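PDB 3VF1: 11R-lipoxygenase from Gersemia fruticosa, which probably oxygenates polyunsaturated fatty acids with molecular oxygen at a non-heme iron centre, under regulation by calcium. Local coordinates for residues 262-270 and 574-585; 472-480 and 492-500. One frame throughout, in Å; residues are numbered along the deposited sequence.

From the N terminus the chain first builds the two antiparallel sheets of the PLAT domain and then enters the mostly helical lipoxygenase region, where both contacts lie. The loop leaving helix 254-263 waits some 300 residues for its partner: contact 1 closes when residues 574-585, at the end of helix 557-579 and in the next helix, come against it beside the iron. Nested inside that long loop, contact 2 closes a short one, bringing helix 475-481 back against the start of helix 491-514. The centres are about 14 Å apart, and Tyr492 joins them: its hydroxyl probably hydrogen-bonds Gln574, and its ring touches Pro267.

Contact 1 of 2, residues 262-270 and 574-585; sequences LNGSNPEVI and QHAAVNFSQMAT. With FE2 (Fe (II) ion), chain E.
Ser265 points its hydroxyl between two others, OG lying 2.7 Å from OG of Ser581 and 2.8 Å from OG1 of Thr585. The Thr585 pair is a hydrogen bond in which either oxygen may give the proton. OG of Ser265 stands beside its own backbone N and faces the turn between helices 557-579 and 582-586. In Ser581, OG instead lies between the backbone N and the carbonyl carbon (chi1 60°), which lets it donate back to Ala577 O over 2.6 Å, from 32° outside the carbonyl plane. A water donates to that same oxygen and to Gly264 O, so Ala577 is also bridged to the loop through water.

Val578 meets the loop with its flank: CB is 3.3 Å from Ser265 O. Further along, the extended Glu268 and the bent Gln574 bring carboxylate and amide together with their planes 23° apart, OE2 of Glu268 being 3.3 Å from NE2 of Gln574; the polar ends of Glu268 and Gln574 are also engaged by Thr391 and Tyr492, respectively.

Another side of the 574-585 segment brings His575 NE2 and Asn579 OD1 to the iron, at 2.2 and 2.3 Å. With His392, His397, the C-terminal carboxylate of Ile698 and a water, they complete the non-heme iron site typical of lipoxygenases.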
loop_
_atom_site.group_PDB
_atom_site.type_symbol
_atom_site.label_atom_id
_atom_site.label_comp_id
_atom_site.label_asym_id
_atom_site.label_seq_id
_atom_site.Cartn_x
_atom_site.Cartn_y
_atom_site.Cartn_z
ATOM N N LEU A 262 -13.908 -13.077 0.163
ATOM C CA LEU A 262 -13.101 -13.326 1.350
ATOM C C LEU A 262 -11.617 -13.392 1.004
ATOM O O LEU A 262 -10.782 -12.829 1.706
ATOM C CB LEU A 262 -13.512 -14.647 2.003
ATOM C CG LEU A 262 -14.946 -14.769 2.514
ATOM C CD1 LEU A 262 -15.167 -16.157 3.092
ATOM C CD2 LEU A 262 -15.249 -13.701 3.548
ATOM N N ASN A 263 -11.295 -14.085 -0.084
ATOM C CA ASN A 263 -9.911 -14.393 -0.413
ATOM C C ASN A 263 -9.514 -13.888 -1.794
ATOM O O ASN A 263 -8.575 -14.397 -2.405
ATOM C CB ASN A 263 -9.687 -15.902 -0.324
ATOM C CG ASN A 263 -10.094 -16.470 1.022
ATOM O OD1 ASN A 263 -9.817 -15.878 2.067
ATOM N ND2 ASN A 263 -10.764 -17.618 1.004
ATOM N N GLY A 264 -10.235 -12.886 -2.283
ATOM C CA GLY A 264 -9.882 -12.240 -3.532
ATOM C C GLY A 264 -8.955 -11.070 -3.277
ATOM O O GLY A 264 -7.922 -11.222 -2.629
ATOM N N SER A 265 -9.329 -9.898 -3.776
ATOM C CA SER A 265 -8.526 -8.696 -3.585
ATOM C C SER A 265 -9.244 -7.650 -2.736
ATOM O O SER A 265 -8.695 -6.582 -2.470
ATOM C CB SER A 265 -8.154 -8.092 -4.938
ATOM O OG SER A 265 -7.347 -8.985 -5.685
ATOM N N ASN A 266 -10.466 -7.958 -2.309
ATOM C CA ASN A 266 -11.269 -7.000 -1.557
ATOM C C ASN A 266 -12.142 -7.669 -0.500
ATOM O O ASN A 266 -13.323 -7.928 -0.737
ATOM C CB ASN A 266 -12.146 -6.196 -2.515
ATOM C CG ASN A 266 -12.966 -5.140 -1.804
ATOM O OD1 ASN A 266 -12.666 -4.765 -0.669
ATOM N ND2 ASN A 266 -14.004 -4.648 -2.468
ATOM N N PRO A 267 -11.561 -7.950 0.677
ATOM C CA PRO A 267 -12.261 -8.594 1.791
ATOM C C PRO A 267 -12.798 -7.590 2.812
ATOM O O PRO A 267 -12.887 -7.920 3.994
ATOM C CB PRO A 267 -11.160 -9.440 2.423
ATOM C CG PRO A 267 -9.925 -8.606 2.235
ATOM C CD PRO A 267 -10.117 -7.823 0.949
ATOM N N GLU A 268 -13.162 -6.392 2.361
ATOM C CA GLU A 268 -13.536 -5.314 3.273
ATOM C C GLU A 268 -15.039 -5.059 3.369
ATOM O O GLU A 268 -15.473 -4.230 4.167
ATOM C CB GLU A 268 -12.852 -4.014 2.845
ATOM C CG GLU A 268 -11.365 -3.954 3.144
ATOM C CD GLU A 268 -10.804 -2.551 2.989
ATOM O OE1 GLU A 268 -11.387 -1.757 2.216
ATOM O OE2 GLU A 268 -9.788 -2.238 3.648
ATOM N N VAL A 269 -15.835 -5.758 2.567
ATOM C CA VAL A 269 -17.247 -5.409 2.431
ATOM C C VAL A 269 -18.199 -6.367 3.144
ATOM O O VAL A 269 -19.087 -5.931 3.874
ATOM C CB VAL A 269 -17.651 -5.314 0.949
ATOM C CG1 VAL A 269 -19.104 -4.881 0.824
ATOM C CG2 VAL A 269 -16.742 -4.338 0.217
ATOM N N ILE A 270 -18.023 -7.666 2.933
ATOM C CA ILE A 270 -18.959 -8.646 3.473
ATOM C C ILE A 270 -19.017 -8.581 4.996
ATOM O O ILE A 270 -18.003 -8.354 5.655
ATOM C CB ILE A 270 -18.602 -10.078 3.036
ATOM C CG1 ILE A 270 -19.732 -11.039 3.407
ATOM C CG2 ILE A 270 -17.290 -10.522 3.671
ATOM C CD1 ILE A 270 -19.647 -12.381 2.706
ATOM N N GLN A 574 -1.506 -5.047 4.192
ATOM C CA GLN A 574 -2.784 -4.692 3.590
ATOM C C GLN A 574 -2.620 -4.378 2.109
ATOM O O GLN A 574 -3.348 -4.912 1.274
ATOM C CB GLN A 574 -3.410 -3.495 4.306
ATOM C CG GLN A 574 -4.817 -3.155 3.827
ATOM C CD GLN A 574 -5.826 -4.255 4.114
ATOM O OE1 GLN A 574 -5.492 -5.286 4.699
ATOM N NE2 GLN A 574 -7.068 -4.039 3.703
ATOM N N HIS A 575 -1.664 -3.515 1.782
ATOM C CA HIS A 575 -1.431 -3.153 0.390
ATOM C C HIS A 575 -1.118 -4.388 -0.443
ATOM O O HIS A 575 -1.608 -4.532 -1.559
ATOM C CB HIS A 575 -0.290 -2.146 0.261
ATOM C CG HIS A 575 0.030 -1.789 -1.156
ATOM N ND1 HIS A 575 1.129 -2.290 -1.820
ATOM C CD2 HIS A 575 -0.617 -0.996 -2.043
ATOM C CE1 HIS A 575 1.152 -1.813 -3.051
ATOM N NE2 HIS A 575 0.103 -1.025 -3.213
ATOM N N ALA A 576 -0.301 -5.281 0.105
ATOM C CA ALA A 576 0.085 -6.492 -0.607
ATOM C C ALA A 576 -1.130 -7.361 -0.902
ATOM O O ALA A 576 -1.260 -7.916 -1.993
ATOM C CB ALA A 576 1.109 -7.279 0.200
ATOM N N ALA A 577 -2.022 -7.473 0.077
ATOM C CA ALA A 577 -3.180 -8.352 -0.035
ATOM C C ALA A 577 -4.152 -7.880 -1.111
ATOM O O ALA A 577 -4.742 -8.691 -1.823
ATOM C CB ALA A 577 -3.889 -8.458 1.307
ATOM N N VAL A 578 -4.312 -6.565 -1.229
ATOM C CA VAL A 578 -5.284 -5.996 -2.155
ATOM C C VAL A 578 -4.644 -5.484 -3.445
ATOM O O VAL A 578 -5.337 -4.951 -4.308
ATOM C CB VAL A 578 -6.055 -4.829 -1.509
ATOM C CG1 VAL A 578 -6.543 -5.216 -0.118
ATOM C CG2 VAL A 578 -5.185 -3.581 -1.444
ATOM N N ASN A 579 -3.330 -5.638 -3.579
ATOM C CA ASN A 579 -2.624 -5.124 -4.750
ATOM C C ASN A 579 -2.040 -6.231 -5.628
ATOM O O ASN A 579 -2.376 -6.339 -6.805
ATOM C CB ASN A 579 -1.518 -4.159 -4.318
ATOM C CG ASN A 579 -0.920 -3.390 -5.484
ATOM O OD1 ASN A 579 -1.218 -2.209 -5.688
ATOM N ND2 ASN A 579 -0.062 -4.051 -6.246
ATOM N N PHE A 580 -1.172 -7.056 -5.053
ATOM C CA PHE A 580 -0.458 -8.067 -5.831
ATOM C C PHE A 580 -1.309 -9.304 -6.102
ATOM O O PHE A 580 -0.873 -10.227 -6.791
ATOM C CB PHE A 580 0.848 -8.453 -5.133
ATOM C CG PHE A 580 1.823 -7.319 -5.027
ATOM C CD1 PHE A 580 2.548 -6.908 -6.131
ATOM C CD2 PHE A 580 2.005 -6.656 -3.828
ATOM C CE1 PHE A 580 3.440 -5.858 -6.041
ATOM C CE2 PHE A 580 2.894 -5.605 -3.729
ATOM C CZ PHE A 580 3.613 -5.204 -4.838
ATOM N N SER A 581 -2.523 -9.313 -5.562
ATOM C CA SER A 581 -3.477 -10.381 -5.830
ATOM C C SER A 581 -4.370 -10.025 -7.017
ATOM O O SER A 581 -5.270 -10.785 -7.376
ATOM C CB SER A 581 -4.346 -10.621 -4.598
ATOM O OG SER A 581 -5.058 -9.445 -4.253
ATOM N N GLN A 582 -4.111 -8.873 -7.627
ATOM C CA GLN A 582 -4.995 -8.332 -8.657
ATOM C C GLN A 582 -4.983 -9.117 -9.966
ATOM O O GLN A 582 -5.954 -9.077 -10.716
ATOM C CB GLN A 582 -4.649 -6.869 -8.938
ATOM C CG GLN A 582 -5.247 -5.895 -7.942
ATOM C CD GLN A 582 -4.956 -4.454 -8.300
ATOM O OE1 GLN A 582 -5.860 -3.690 -8.637
ATOM N NE2 GLN A 582 -3.688 -4.072 -8.225
ATOM N N MET A 583 -3.894 -9.821 -10.255
ATOM C CA MET A 583 -3.822 -10.587 -11.495
ATOM C C MET A 583 -4.637 -11.870 -11.371
ATOM O O MET A 583 -5.277 -12.306 -12.326
ATOM C CB MET A 583 -2.373 -10.910 -11.864
ATOM C CG MET A 583 -2.233 -11.601 -13.215
ATOM S SD MET A 583 -2.955 -10.658 -14.579
ATOM C CE MET A 583 -1.683 -9.425 -14.855
ATOM N N ALA A 584 -4.612 -12.470 -10.186
ATOM C CA ALA A 584 -5.424 -13.647 -9.911
ATOM C C ALA A 584 -6.906 -13.287 -9.947
ATOM O O ALA A 584 -7.752 -14.125 -10.255
ATOM C CB ALA A 584 -5.060 -14.232 -8.556
ATOM N N THR A 585 -7.213 -12.032 -9.635
ATOM C CA THR A 585 -8.595 -11.579 -9.525
ATOM C C THR A 585 -9.130 -11.012 -10.838
ATOM O O THR A 585 -10.259 -11.306 -11.231
ATOM C CB THR A 585 -8.735 -10.510 -8.421
ATOM O OG1 THR A 585 -8.424 -11.093 -7.149
ATOM C CG2 THR A 585 -10.146 -9.943 -8.382
HETATM FE FE FE2 E . -0.652 -0.113 -5.021
HETATM O O HOH W 1 -6.153 -10.693 -0.862
HETATM O O HOH W 2 -0.483 -0.439 -7.339
#

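Contact 2 of 2, residues 472-480 and 492-500; sequences SYDLVKDLR and YKDDALLLW. With FRU (beta-D-fructofuranose), chain C.
Leu475 makes the main apolar contact as a knob in a hole formed by Tyr492, Ala496, Leu497 and Trp500. Its CG is anti to the backbone N (chi1 -172°), which sends the two methyl groups across to the other helix while CB stays near the indole. CD2 rests 3.8 Å from CD2 of Leu497 and also touches CB of Ala496; CD1 turns to the hydroxyl of Tyr492, whose polar partner is Gln574. Leu479 and Leu497 meet tip to tip, CD1 of the former 3.9 Å from CD2 of the latter, and the same CD1 of Leu479 leans on the aliphatic CG of Lys493.

In the aromatic contact, CB of Leu475 sits over one face of the Trp500 indole as a CH-pi interaction, 4.1 Å from the centroid of the six-membered ring and 22° off its normal. The side chains of Val476 and Trp500 cross at about a right angle, with CG2 of Val476 3.9 Å from NE1 of Trp500. Phe569 of helix 557-579 meets Trp500 edge-to-face.

These side chains fill a helical hairpin within the lipoxygenase domain: the axes of 475-480 and 492-500 run nearly antiparallel, at 155°, and approach to 10.9 Å.

Polar interactions lie at the borders of this apolar layer. Asp474 is the N-cap of the first helix, where its OD1 accepts a weak bond from Lys477 N. On the second helix, NZ of Lys493 forms a 2.8 Å salt bridge with OD1 of Asp494, meeting it on the syn side but well out of the carboxylate plane.

The bound fructose is held by the same pair: Lys493 NZ donates to its O5, and its O1 donates to Asp494 OD1 over 2.9 Å. CD1 of Leu497 lies against the sugar's C1.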
loop_
_atom_site.group_PDB
_atom_site.type_symbol
_atom_site.label_atom_id
_atom_site.label_comp_id
_atom_site.label_asym_id
_atom_site.label_seq_id
_atom_site.Cartn_x
_atom_site.Cartn_y
_atom_site.Cartn_z
ATOM N N SER A 472 -11.646 2.098 11.674
ATOM C CA SER A 472 -11.774 1.105 10.614
ATOM C C SER A 472 -10.418 0.513 10.235
ATOM O O SER A 472 -10.340 -0.391 9.402
ATOM C CB SER A 472 -12.443 1.719 9.381
ATOM O OG SER A 472 -11.631 2.723 8.796
ATOM N N TYR A 473 -9.353 1.025 10.846
ATOM C CA TYR A 473 -8.010 0.512 10.597
ATOM C C TYR A 473 -7.547 -0.428 11.704
ATOM O O TYR A 473 -6.531 -1.106 11.563
ATOM C CB TYR A 473 -7.020 1.663 10.426
ATOM C CG TYR A 473 -7.041 2.255 9.039
ATOM C CD1 TYR A 473 -7.970 3.225 8.690
ATOM C CD2 TYR A 473 -6.138 1.833 8.073
ATOM C CE1 TYR A 473 -7.994 3.762 7.418
ATOM C CE2 TYR A 473 -6.155 2.364 6.801
ATOM C CZ TYR A 473 -7.082 3.327 6.481
ATOM O OH TYR A 473 -7.096 3.853 5.214
ATOM N N ASP A 474 -8.292 -0.469 12.803
ATOM C CA ASP A 474 -8.037 -1.454 13.844
ATOM C C ASP A 474 -8.537 -2.803 13.348
ATOM O O ASP A 474 -9.711 -3.137 13.497
ATOM C CB ASP A 474 -8.737 -1.067 15.148
ATOM C CG ASP A 474 -8.353 -1.970 16.306
ATOM O OD1 ASP A 474 -8.026 -3.150 16.062
ATOM O OD2 ASP A 474 -8.378 -1.499 17.461
ATOM N N LEU A 475 -7.634 -3.568 12.748
ATOM C CA LEU A 475 -7.987 -4.830 12.107
ATOM C C LEU A 475 -8.821 -5.721 13.018
ATOM O O LEU A 475 -9.907 -6.165 12.646
ATOM C CB LEU A 475 -6.718 -5.573 11.692
ATOM C CG LEU A 475 -6.920 -6.823 10.838
ATOM C CD1 LEU A 475 -7.458 -6.449 9.466
ATOM C CD2 LEU A 475 -5.617 -7.597 10.717
ATOM N N VAL A 476 -8.309 -5.976 14.215
ATOM C CA VAL A 476 -8.943 -6.903 15.144
ATOM C C VAL A 476 -10.397 -6.528 15.421
ATOM O O VAL A 476 -11.284 -7.379 15.378
ATOM C CB VAL A 476 -8.182 -6.958 16.484
ATOM C CG1 VAL A 476 -8.915 -7.850 17.476
ATOM C CG2 VAL A 476 -6.759 -7.457 16.267
ATOM N N LYS A 477 -10.636 -5.253 15.705
ATOM C CA LYS A 477 -11.971 -4.793 16.066
ATOM C C LYS A 477 -12.879 -4.632 14.849
ATOM O O LYS A 477 -14.100 -4.737 14.962
ATOM C CB LYS A 477 -11.886 -3.480 16.850
ATOM C CG LYS A 477 -11.295 -3.648 18.242
ATOM C CD LYS A 477 -11.129 -2.318 18.958
ATOM C CE LYS A 477 -10.355 -2.494 20.252
ATOM N NZ LYS A 477 -9.922 -1.194 20.832
ATOM N N ASP A 478 -12.289 -4.382 13.685
ATOM C CA ASP A 478 -13.072 -4.246 12.462
ATOM C C ASP A 478 -13.646 -5.596 12.052
ATOM O O ASP A 478 -14.849 -5.728 11.834
ATOM C CB ASP A 478 -12.222 -3.670 11.330
ATOM C CG ASP A 478 -13.028 -3.423 10.070
ATOM O OD1 ASP A 478 -13.834 -2.467 10.056
ATOM O OD2 ASP A 478 -12.856 -4.180 9.090
ATOM N N LEU A 479 -12.780 -6.597 11.946
ATOM C CA LEU A 479 -13.214 -7.945 11.611
ATOM C C LEU A 479 -14.240 -8.441 12.621
ATOM O O LEU A 479 -15.157 -9.184 12.279
ATOM C CB LEU A 479 -12.020 -8.899 11.586
ATOM C CG LEU A 479 -10.980 -8.660 10.489
ATOM C CD1 LEU A 479 -9.780 -9.564 10.692
ATOM C CD2 LEU A 479 -11.592 -8.887 9.119
ATOM N N ARG A 480 -14.079 -8.021 13.871
ATOM C CA ARG A 480 -14.932 -8.499 14.952
ATOM C C ARG A 480 -16.328 -7.884 14.903
ATOM O O ARG A 480 -17.322 -8.579 15.112
ATOM C CB ARG A 480 -14.280 -8.209 16.303
ATOM C CG ARG A 480 -15.066 -8.723 17.495
ATOM C CD ARG A 480 -14.336 -8.426 18.789
ATOM N NE ARG A 480 -13.071 -9.154 18.873
ATOM C CZ ARG A 480 -12.053 -8.810 19.659
ATOM N NH1 ARG A 480 -12.134 -7.735 20.436
ATOM N NH2 ARG A 480 -10.946 -9.539 19.662
ATOM N N TYR A 492 -7.574 -14.733 4.265
ATOM C CA TYR A 492 -7.030 -13.395 4.460
ATOM C C TYR A 492 -7.081 -13.015 5.934
ATOM O O TYR A 492 -6.134 -12.451 6.472
ATOM C CB TYR A 492 -7.811 -12.358 3.656
ATOM C CG TYR A 492 -7.659 -10.959 4.214
ATOM C CD1 TYR A 492 -8.526 -10.486 5.189
ATOM C CD2 TYR A 492 -6.635 -10.121 3.785
ATOM C CE1 TYR A 492 -8.390 -9.217 5.714
ATOM C CE2 TYR A 492 -6.491 -8.847 4.305
ATOM C CZ TYR A 492 -7.373 -8.401 5.269
ATOM O OH TYR A 492 -7.236 -7.136 5.791
ATOM N N LYS A 493 -8.200 -13.321 6.580
ATOM C CA LYS A 493 -8.406 -12.953 7.977
ATOM C C LYS A 493 -7.418 -13.665 8.893
ATOM O O LYS A 493 -6.835 -13.049 9.782
ATOM C CB LYS A 493 -9.843 -13.266 8.400
ATOM C CG LYS A 493 -10.096 -13.158 9.898
ATOM C CD LYS A 493 -9.978 -14.502 10.601
ATOM C CE LYS A 493 -11.059 -15.469 10.143
ATOM N NZ LYS A 493 -11.008 -16.767 10.865
ATOM N N ASP A 494 -7.227 -14.962 8.671
ATOM C CA ASP A 494 -6.315 -15.746 9.496
ATOM C C ASP A 494 -4.883 -15.233 9.378
ATOM O O ASP A 494 -4.190 -15.065 10.384
ATOM C CB ASP A 494 -6.367 -17.223 9.100
ATOM C CG ASP A 494 -7.680 -17.881 9.474
ATOM O OD1 ASP A 494 -8.323 -17.427 10.442
ATOM O OD2 ASP A 494 -8.068 -18.861 8.803
ATOM N N ASP A 495 -4.446 -14.983 8.150
ATOM C CA ASP A 495 -3.071 -14.560 7.901
ATOM C C ASP A 495 -2.836 -13.117 8.338
ATOM O O ASP A 495 -1.805 -12.801 8.930
ATOM C CB ASP A 495 -2.726 -14.718 6.420
ATOM C CG ASP A 495 -2.822 -16.160 5.949
ATOM O OD1 ASP A 495 -2.692 -17.072 6.797
ATOM O OD2 ASP A 495 -3.027 -16.384 4.736
ATOM N N ALA A 496 -3.793 -12.244 8.041
ATOM C CA ALA A 496 -3.685 -10.837 8.408
ATOM C C ALA A 496 -3.611 -10.662 9.924
ATOM O O ALA A 496 -2.933 -9.763 10.419
ATOM C CB ALA A 496 -4.860 -10.054 7.840
ATOM N N LEU A 497 -4.308 -11.523 10.660
ATOM C CA LEU A 497 -4.335 -11.427 12.116
ATOM C C LEU A 497 -3.028 -11.911 12.739
ATOM O O LEU A 497 -2.621 -11.421 13.792
ATOM C CB LEU A 497 -5.520 -12.208 12.690
ATOM C CG LEU A 497 -6.889 -11.538 12.554
ATOM C CD1 LEU A 497 -7.982 -12.437 13.111
ATOM C CD2 LEU A 497 -6.905 -10.187 13.254
ATOM N N LEU A 498 -2.375 -12.872 12.094
ATOM C CA LEU A 498 -1.066 -13.328 12.544
ATOM C C LEU A 498 -0.036 -12.222 12.352
ATOM O O LEU A 498 0.777 -11.952 13.236
ATOM C CB LEU A 498 -0.628 -14.571 11.768
ATOM C CG LEU A 498 -1.395 -15.869 12.034
ATOM C CD1 LEU A 498 -0.873 -16.976 11.135
ATOM C CD2 LEU A 498 -1.289 -16.271 13.498
ATOM N N LEU A 499 -0.082 -11.582 11.188
ATOM C CA LEU A 499 0.878 -10.545 10.835
ATOM C C LEU A 499 0.676 -9.299 11.683
ATOM O O LEU A 499 1.640 -8.670 12.113
ATOM C CB LEU A 499 0.747 -10.193 9.355
ATOM C CG LEU A 499 1.247 -11.277 8.399
ATOM C CD1 LEU A 499 0.528 -11.209 7.066
ATOM C CD2 LEU A 499 2.749 -11.141 8.206
ATOM N N TRP A 500 -0.582 -8.945 11.916
ATOM C CA TRP A 500 -0.913 -7.792 12.743
ATOM C C TRP A 500 -0.310 -7.939 14.137
ATOM O O TRP A 500 0.333 -7.022 14.644
ATOM C CB TRP A 500 -2.429 -7.635 12.848
ATOM C CG TRP A 500 -2.847 -6.551 13.787
ATOM C CD1 TRP A 500 -3.035 -6.660 15.133
ATOM C CD2 TRP A 500 -3.127 -5.187 13.452
ATOM N NE1 TRP A 500 -3.416 -5.449 15.658
ATOM C CE2 TRP A 500 -3.481 -4.529 14.646
ATOM C CE3 TRP A 500 -3.114 -4.461 12.259
ATOM C CZ2 TRP A 500 -3.819 -3.178 14.681
ATOM C CZ3 TRP A 500 -3.451 -3.120 12.295
ATOM C CH2 TRP A 500 -3.799 -2.493 13.499
HETATM C C1 FRU C . -7.972 -15.805 14.081
HETATM C C2 FRU C . -8.782 -16.952 14.671
HETATM C C3 FRU C . -7.895 -18.135 15.028
HETATM C C4 FRU C . -8.716 -19.342 14.626
HETATM C C5 FRU C . -9.626 -18.814 13.528
HETATM C C6 FRU C . -10.988 -19.492 13.596
HETATM O O1 FRU C . -7.299 -16.248 12.925
HETATM O O2 FRU C . -9.430 -16.527 15.850
HETATM O O3 FRU C . -7.591 -18.162 16.405
HETATM O O4 FRU C . -7.918 -20.412 14.179
HETATM O O5 FRU C . -9.728 -17.413 13.719
HETATM O O6 FRU C . -11.487 -19.744 12.303
#